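Local atomic coordinates of leucine-rich repeat protein TpLRR (Treponema pallidum, PDB entry 6MLX), a protein that is of unknown function but is probably secreted into the periplasm, where its leucine-rich repeat architecture may offer a surface for binding other molecules. Residues V35-Q39 / P65-R69. Sequence-based numbering, arbitrary orientation.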
loop_
_atom_site.group_PDB
_atom_site.type_symbol
_atom_site.label_atom_id
_atom_site.label_comp_id
_atom_site.label_asym_id
_atom_site.label_seq_id
_atom_site.Cartn_x
_atom_site.Cartn_y
_atom_site.Cartn_z
ATOM N N VAL A 35 -16.491 8.421 -3.542
ATOM C CA VAL A 35 -16.584 8.337 -2.093
ATOM C C VAL A 35 -17.369 7.062 -1.819
ATOM O O VAL A 35 -18.599 7.035 -1.949
ATOM C CB VAL A 35 -17.258 9.561 -1.466
ATOM C CG1 VAL A 35 -17.367 9.371 0.043
ATOM C CG2 VAL A 35 -16.489 10.832 -1.799
ATOM N N LEU A 36 -16.651 6.000 -1.481
ATOM C CA LEU A 36 -17.275 4.717 -1.222
ATOM C C LEU A 36 -18.270 4.836 -0.073
ATOM O O LEU A 36 -17.888 5.277 1.027
ATOM C CB LEU A 36 -16.215 3.684 -0.866
ATOM C CG LEU A 36 -16.726 2.262 -0.947
ATOM C CD1 LEU A 36 -16.920 1.949 -2.412
ATOM C CD2 LEU A 36 -15.750 1.294 -0.283
ATOM N N PRO A 37 -19.535 4.442 -0.272
ATOM C CA PRO A 37 -20.521 4.557 0.810
ATOM C C PRO A 37 -20.107 3.736 2.020
ATOM O O PRO A 37 -19.588 2.626 1.901
ATOM C CB PRO A 37 -21.811 4.012 0.177
ATOM C CG PRO A 37 -21.329 3.055 -0.889
ATOM C CD PRO A 37 -20.089 3.747 -1.452
ATOM N N SER A 38 -20.335 4.302 3.200
ATOM C CA SER A 38 -20.064 3.564 4.424
ATOM C C SER A 38 -21.023 2.405 4.616
ATOM O O SER A 38 -20.732 1.501 5.406
ATOM C CB SER A 38 -20.142 4.509 5.616
ATOM O OG SER A 38 -21.356 5.232 5.554
ATOM N N GLN A 39 -22.161 2.418 3.922
ATOM C CA GLN A 39 -23.149 1.356 4.054
ATOM C C GLN A 39 -23.928 1.203 2.748
ATOM O O GLN A 39 -24.066 2.153 1.967
ATOM C CB GLN A 39 -24.112 1.633 5.231
ATOM C CG GLN A 39 -24.881 2.946 5.145
ATOM C CD GLN A 39 -26.134 2.842 4.278
ATOM O OE1 GLN A 39 -26.699 1.757 4.113
ATOM N NE2 GLN A 39 -26.566 3.972 3.710
ATOM N N PRO A 65 -14.651 4.448 3.505
ATOM C CA PRO A 65 -15.236 4.649 4.836
ATOM C C PRO A 65 -14.510 3.851 5.907
ATOM O O PRO A 65 -13.917 2.801 5.642
ATOM C CB PRO A 65 -16.662 4.120 4.667
ATOM C CG PRO A 65 -16.506 3.018 3.642
ATOM C CD PRO A 65 -15.494 3.581 2.658
ATOM N N SER A 66 -14.625 4.345 7.149
ATOM C CA SER A 66 -13.964 3.708 8.293
ATOM C C SER A 66 -14.348 2.244 8.474
ATOM O O SER A 66 -13.604 1.488 9.119
ATOM C CB SER A 66 -14.252 4.501 9.565
ATOM O OG SER A 66 -15.584 4.985 9.552
ATOM N N SER A 67 -15.470 1.815 7.899
ATOM C CA SER A 67 -15.906 0.429 7.984
ATOM C C SER A 67 -15.070 -0.523 7.137
ATOM O O SER A 67 -15.155 -1.740 7.339
ATOM C CB SER A 67 -17.376 0.344 7.562
ATOM O OG SER A 67 -17.601 1.172 6.428
ATOM N N VAL A 68 -14.269 -0.022 6.196
ATOM C CA VAL A 68 -13.512 -0.930 5.338
ATOM C C VAL A 68 -12.325 -1.491 6.110
ATOM O O VAL A 68 -11.467 -0.745 6.595
ATOM C CB VAL A 68 -13.052 -0.239 4.050
ATOM C CG1 VAL A 68 -12.020 -1.115 3.352
ATOM C CG2 VAL A 68 -14.243 0.007 3.133
ATOM N N ARG A 69 -12.267 -2.812 6.208
ATOM C CA ARG A 69 -11.236 -3.522 6.942
ATOM C C ARG A 69 -10.147 -4.079 6.038
ATOM O O ARG A 69 -9.029 -4.317 6.510
ATOM C CB ARG A 69 -11.865 -4.681 7.724
ATOM C CG ARG A 69 -12.892 -4.265 8.762
ATOM C CD ARG A 69 -12.189 -3.800 10.041
ATOM N NE ARG A 69 -13.113 -3.414 11.114
ATOM C CZ ARG A 69 -13.553 -2.171 11.334
ATOM N NH1 ARG A 69 -13.174 -1.167 10.544
ATOM N NH2 ARG A 69 -14.400 -1.926 12.336
#
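Pro65 lays CB, CG and CD of its ring against the loop residues Leu36, Pro37 and Ser38, with CB and CG both reaching Ser38. CB lies 3.5 Å from Ser38 CA and almost as near Ser38 CB; CG lies 3.6 Å from Pro37 O; CD touches both Leu36 O, at 3.4 Å, and Leu36 CB. These carbonyl oxygens meet ring carbons, so the fit here rests on shape more than on polar bonding. The Leu36 side chain runs at a slant to the ring. With CG anti to the backbone N (chi1 -165°), it reaches inward, and its CD2 branch touches both Pro65 CD and, at 3.9 Å, CG2 of Val68, whose side chain it meets nearly at right angles. Val45 and Val48 of strand 43-48 and Phe11 also pack on this leucine. Toward the surface, Ser67 OG comes within 3.3 Å of Ser38 O but is hydrogen-bonded to Val45 O, while Ser38 OG is hydrogen-bonded to Glu5. A type I turn, closed by Val68 N to Pro65 O at 2.9 Å, carries Pro65 and Val68 together to the neighbouring loop. Coil-on-coil packing with aliphatic side chains turned inward is typical of solenoids such as the leucine-rich repeat fold, and here probably joins the N-terminal part to the repeats.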